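Side-chain contacts in Ketoacyl_synth_N domain-containing protein (Photorhabdus luminescens subsp. laumondii, PDB 6SMO), which probably helps build polyketides as a ketosynthase-like subunit, holding a poly-beta-keto chain at its junction with a partner ketosynthase chain: residues G105-Q108 with H109-E113; A132-P135 with A136-Q139. All blocks are in the same frame, centred on the assembly; numbering follows the deposited sequence.

Interaction 1: residues G105-Q108 with H109-E113; sequences GGWQ and HIEDE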
loop_
_atom_site.group_PDB
_atom_site.type_symbol
_atom_site.label_atom_id
_atom_site.label_comp_id
_atom_site.label_asym_id
_atom_site.label_seq_id
_atom_site.Cartn_x
_atom_site.Cartn_y
_atom_site.Cartn_z
ATOM N N GLY C 105 -7.461 -0.381 -7.687
ATOM C CA GLY C 105 -6.780 0.925 -7.798
ATOM C C GLY C 105 -7.681 1.979 -8.420
ATOM O O GLY C 105 -8.897 1.955 -8.139
ATOM N N GLY C 106 -7.109 2.868 -9.239
ATOM C CA GLY C 106 -7.820 3.993 -9.880
ATOM C C GLY C 106 -7.456 4.138 -11.348
ATOM O O GLY C 106 -6.647 5.031 -11.671
ATOM N N TRP C 107 -8.051 3.308 -12.209
ATOM C CA TRP C 107 -7.762 3.248 -13.669
ATOM C C TRP C 107 -8.469 4.388 -14.414
ATOM O O TRP C 107 -7.943 4.805 -15.463
ATOM C CB TRP C 107 -8.143 1.877 -14.243
ATOM C CG TRP C 107 -7.044 0.867 -14.130
ATOM C CD1 TRP C 107 -6.955 -0.164 -13.239
ATOM C CD2 TRP C 107 -5.852 0.810 -14.931
ATOM N NE1 TRP C 107 -5.797 -0.866 -13.440
ATOM C CE2 TRP C 107 -5.099 -0.291 -14.470
ATOM C CE3 TRP C 107 -5.353 1.572 -15.994
ATOM C CZ2 TRP C 107 -3.874 -0.641 -15.036
ATOM C CZ3 TRP C 107 -4.143 1.225 -16.552
ATOM C CH2 TRP C 107 -3.414 0.132 -16.078
ATOM N N GLN C 108 -9.604 4.870 -13.895
ATOM C CA GLN C 108 -10.451 5.912 -14.541
ATOM C C GLN C 108 -9.619 7.171 -14.823
ATOM O O GLN C 108 -9.861 7.807 -15.869
ATOM C CB GLN C 108 -11.662 6.245 -13.663
ATOM C CG GLN C 108 -12.565 7.331 -14.235
ATOM C CD GLN C 108 -13.084 6.992 -15.611
ATOM O OE1 GLN C 108 -13.761 5.986 -15.811
ATOM N NE2 GLN C 108 -12.771 7.840 -16.577
ATOM N N HIS C 109 -8.679 7.512 -13.933
ATOM C CA HIS C 109 -7.895 8.778 -13.968
ATOM C C HIS C 109 -6.703 8.673 -14.930
ATOM O O HIS C 109 -6.232 9.739 -15.373
ATOM C CB HIS C 109 -7.432 9.166 -12.555
ATOM C CG HIS C 109 -7.170 10.625 -12.387
ATOM N ND1 HIS C 109 -5.928 11.187 -12.616
ATOM C CD2 HIS C 109 -7.980 11.639 -12.013
ATOM C CE1 HIS C 109 -5.987 12.484 -12.391
ATOM N NE2 HIS C 109 -7.236 12.785 -12.020
ATOM N N ILE C 110 -6.226 7.458 -15.238
ATOM C CA ILE C 110 -4.919 7.236 -15.934
ATOM C C ILE C 110 -5.090 6.473 -17.258
ATOM O O ILE C 110 -4.120 6.475 -18.037
ATOM C CB ILE C 110 -3.920 6.524 -14.997
ATOM C CG1 ILE C 110 -4.255 5.043 -14.795
ATOM C CG2 ILE C 110 -3.810 7.263 -13.670
ATOM C CD1 ILE C 110 -3.095 4.217 -14.286
ATOM N N GLU C 111 -6.244 5.842 -17.511
ATOM C CA GLU C 111 -6.460 4.939 -18.679
ATOM C C GLU C 111 -5.985 5.613 -19.972
ATOM O O GLU C 111 -5.103 5.037 -20.642
ATOM C CB GLU C 111 -7.930 4.532 -18.816
ATOM C CG GLU C 111 -8.207 3.105 -18.378
ATOM C CD GLU C 111 -9.497 2.519 -18.927
ATOM O OE1 GLU C 111 -10.299 2.002 -18.123
ATOM O OE2 GLU C 111 -9.691 2.572 -20.158
ATOM N N ASP C 112 -6.552 6.779 -20.301
ATOM C CA ASP C 112 -6.277 7.535 -21.556
ATOM C C ASP C 112 -4.787 7.897 -21.625
ATOM O O ASP C 112 -4.235 7.912 -22.744
ATOM C CB ASP C 112 -7.158 8.785 -21.656
ATOM C CG ASP C 112 -8.641 8.492 -21.810
ATOM O OD1 ASP C 112 -9.008 7.300 -21.838
ATOM O OD2 ASP C 112 -9.421 9.463 -21.899
ATOM N N GLU C 113 -4.168 8.167 -20.472
ATOM C CA GLU C 113 -2.743 8.582 -20.355
ATOM C C GLU C 113 -1.819 7.386 -20.633
ATOM O O GLU C 113 -0.753 7.609 -21.239
ATOM C CB GLU C 113 -2.490 9.209 -18.982
ATOM C CG GLU C 113 -3.077 10.603 -18.845
ATOM C CD GLU C 113 -2.825 11.273 -17.505
ATOM O OE1 GLU C 113 -2.152 12.324 -17.488
ATOM O OE2 GLU C 113 -3.308 10.748 -16.482
HETATM O O HOH W 1 -7.610 8.713 -18.067
#
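The carbonyl oxygen of Trp107 takes two backbone N-H groups, from Ile110 and Glu111, in a turn that leads into helix 111-116. Glu111 N lies 2.9 Å from Trp107 O, nearly in line with the C=O bond, although its N-H...O angle is bent to 134°. Ile110 N donates to the same oxygen at 3.2 Å from above the carbonyl plane. One register further on, water 1 replaces a direct backbone bond: it donates to Gln108 O at 3.3 Å and accepts from Asp112 N at 3.1 Å. Ile110, at the N-cap position, has no polar side-chain atom to cap with and is given to packing. CG1 sits between the backbone N and the carbonyl carbon (chi1 74°), which carries the branch back to the indole. There Ile110 CD1 lies over one face of the six-membered ring of Trp107, 4.2 Å from its centroid, in a CH-pi contact offset toward the rim, while Ile110 CG1 meets Trp107 CE3 at 3.8 Å. Glu111 brings its aliphatic part to the same corner, Glu111 CG approaching Trp107 CE3 obliquely at 4.0 Å; its carboxylate leads away from the ring, and OE1 accepts from Leu193 N. His109 faces another way, its NE2 bonded to Arg64 O and its backbone N to Asp67 OD1. Trp107 packs on Met137 of the neighbouring ketosynthase chain, a broad ring suited to a subunit interface. The chemistry divides the labour: backbone amides serve the Trp107 carbonyl, a water serves Gln108 O, and tryptophan and isoleucine form an apolar patch, the isoleucine side chain about 5 Å from the bound pentaketo-aldehyde.

Interaction 2: residues A132-P135 with A136-Q139; sequences AWFP and AALQ. With LKZ (3,5,7,9,11-pentakis(oxidanylidene)dodecanal), chain H.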
loop_
_atom_site.group_PDB
_atom_site.type_symbol
_atom_site.label_atom_id
_atom_site.label_comp_id
_atom_site.label_asym_id
_atom_site.label_seq_id
_atom_site.Cartn_x
_atom_site.Cartn_y
_atom_site.Cartn_z
ATOM N N ALA C 132 -2.497 9.106 -8.446
ATOM C CA ALA C 132 -3.929 8.800 -8.626
ATOM C C ALA C 132 -4.267 7.308 -8.647
ATOM O O ALA C 132 -5.297 6.940 -8.123
ATOM C CB ALA C 132 -4.432 9.506 -9.853
ATOM N N TRP C 133 -3.482 6.508 -9.349
ATOM C CA TRP C 133 -3.797 5.072 -9.534
ATOM C C TRP C 133 -3.592 4.180 -8.309
ATOM O O TRP C 133 -4.478 3.402 -8.023
ATOM C CB TRP C 133 -3.094 4.526 -10.777
ATOM C CG TRP C 133 -3.181 3.038 -10.883
ATOM C CD1 TRP C 133 -4.165 2.314 -11.480
ATOM C CD2 TRP C 133 -2.249 2.083 -10.358
ATOM N NE1 TRP C 133 -3.918 0.984 -11.352
ATOM C CE2 TRP C 133 -2.744 0.809 -10.677
ATOM C CE3 TRP C 133 -1.050 2.175 -9.658
ATOM C CZ2 TRP C 133 -2.083 -0.359 -10.314
ATOM C CZ3 TRP C 133 -0.404 1.020 -9.294
ATOM C CH2 TRP C 133 -0.908 -0.227 -9.621
ATOM N N PHE C 134 -2.507 4.351 -7.568
ATOM C CA PHE C 134 -2.194 3.356 -6.512
ATOM C C PHE C 134 -3.257 3.292 -5.421
ATOM O O PHE C 134 -3.812 4.296 -5.052
ATOM C CB PHE C 134 -0.730 3.420 -6.071
ATOM C CG PHE C 134 -0.363 4.522 -5.119
ATOM C CD1 PHE C 134 -0.691 5.832 -5.387
ATOM C CD2 PHE C 134 0.343 4.249 -3.968
ATOM C CE1 PHE C 134 -0.335 6.836 -4.512
ATOM C CE2 PHE C 134 0.691 5.257 -3.093
ATOM C CZ PHE C 134 0.346 6.548 -3.365
ATOM N N PRO C 135 -3.496 2.103 -4.839
ATOM C CA PRO C 135 -4.497 1.909 -3.808
ATOM C C PRO C 135 -4.266 2.719 -2.525
ATOM O O PRO C 135 -5.215 3.130 -1.932
ATOM C CB PRO C 135 -4.368 0.422 -3.498
ATOM C CG PRO C 135 -3.800 -0.173 -4.727
ATOM C CD PRO C 135 -2.821 0.868 -5.179
ATOM N N ALA C 136 -3.015 3.050 -2.204
ATOM C CA ALA C 136 -2.635 3.789 -0.978
ATOM C C ALA C 136 -2.813 5.302 -1.111
ATOM O O ALA C 136 -2.334 5.996 -0.246
ATOM C CB ALA C 136 -1.232 3.445 -0.584
ATOM N N ALA C 137 -3.413 5.704 -2.219
ATOM C CA ALA C 137 -3.719 7.104 -2.533
ATOM C C ALA C 137 -4.745 7.617 -1.537
ATOM O O ALA C 137 -4.587 8.721 -1.068
ATOM C CB ALA C 137 -4.248 7.152 -3.935
ATOM N N LEU C 138 -5.733 6.790 -1.214
ATOM C CA LEU C 138 -6.852 7.204 -0.337
ATOM C C LEU C 138 -6.351 7.560 1.055
ATOM O O LEU C 138 -6.747 8.592 1.549
ATOM C CB LEU C 138 -7.889 6.079 -0.283
ATOM C CG LEU C 138 -9.206 6.385 0.428
ATOM C CD1 LEU C 138 -9.663 7.800 0.171
ATOM C CD2 LEU C 138 -10.281 5.419 0.013
ATOM N N GLN C 139 -5.471 6.744 1.614
ATOM C CA GLN C 139 -4.966 6.989 2.981
ATOM C C GLN C 139 -4.202 8.307 3.018
ATOM O O GLN C 139 -4.392 9.019 3.973
ATOM C CB GLN C 139 -4.238 5.752 3.513
ATOM C CG GLN C 139 -2.722 5.789 3.457
ATOM C CD GLN C 139 -2.176 4.442 3.788
ATOM O OE1 GLN C 139 -2.154 3.571 2.956
ATOM N NE2 GLN C 139 -1.768 4.255 5.017
HETATM C C4 LKZ H . 2.932 4.516 -10.810
HETATM C C5 LKZ H . 2.176 4.278 -9.527
HETATM C C6 LKZ H . 2.799 3.312 -8.514
HETATM C C7 LKZ H . 3.263 4.101 -7.310
HETATM C C8 LKZ H . 3.849 3.367 -6.098
HETATM C C10 LKZ H . 7.648 5.907 -3.558
HETATM C C22 LKZ H . 2.307 3.648 -11.884
HETATM C C11 LKZ H . 8.492 4.691 -3.842
HETATM O O19 LKZ H . 9.450 4.721 -4.593
HETATM C C3 LKZ H . 6.227 5.402 -3.720
HETATM O O23 LKZ H . 5.410 5.557 -2.829
HETATM C C2 LKZ H . 5.911 4.581 -4.978
HETATM C C9 LKZ H . 4.398 4.438 -5.152
HETATM O O20 LKZ H . 3.630 5.214 -4.618
HETATM O O21 LKZ H . 3.218 5.312 -7.335
HETATM O O22 LKZ H . 1.101 4.824 -9.339
HETATM O O24 LKZ H . 1.460 4.072 -12.657
HETATM C C23 LKZ H . 2.801 2.216 -11.944
#
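Phe134 folds its ring back over the backbone of Ala136 and Ala137, across a type I beta turn that runs from Phe134 to Ala137 and leads into helix 137-146. With CG placed between the backbone N and the carbonyl carbon (chi1 79°), the ring covers the turn: Ala137 N lies over the ring centre, 3.9 Å above its plane. Ala137 N also closes the turn, donating to Phe134 O at 3.2 Å from above the carbonyl plane. Pro135 suits the second position of the turn, since its ring holds phi near -60° and no N-H is needed there. Alanines suit the next two places because their small methyls fit beside the aromatic: Ala136 CB meets Phe134 CE2 at 3.6 Å, and Ala137 CB lies 4.0 Å from Phe134 CE1. Ala136 O is bonded to Ser429 OG of the neighbouring ketosynthase chain, so the turn also belongs to the subunit interface. Phe134 and Trp133 line the pocket of the bound pentaketo-aldehyde, meeting it differently. The indole presents its edge, with Trp133 CE3 3.4 Å from LKZ O22, whereas the phenyl presents the face turned away from the Ala137 amide, where LKZ O20 stands 3.3 Å from Phe134 CE2.

From the N terminus, the chain leaves strand 96-101, and interaction 1 closes the turn that starts helix 111-116. It then runs on through helix 129-132 before interaction 2 closes the turn that starts helix 137-146. The two contacts therefore follow in series, neither nested nor crossed, with centres about 12 Å apart. In space they meet: the indoles of Trp107 and Trp133 pack edge-to-face, Ile110 CD1 lies 3.5 Å from Trp133 CB, and His109 ND1 lies 3.6 Å from Ala132 CB. Together they join two helix starts into one wall beside the bound pentaketo-aldehyde, and both pack on Met137 of the neighbouring ketosynthase chain.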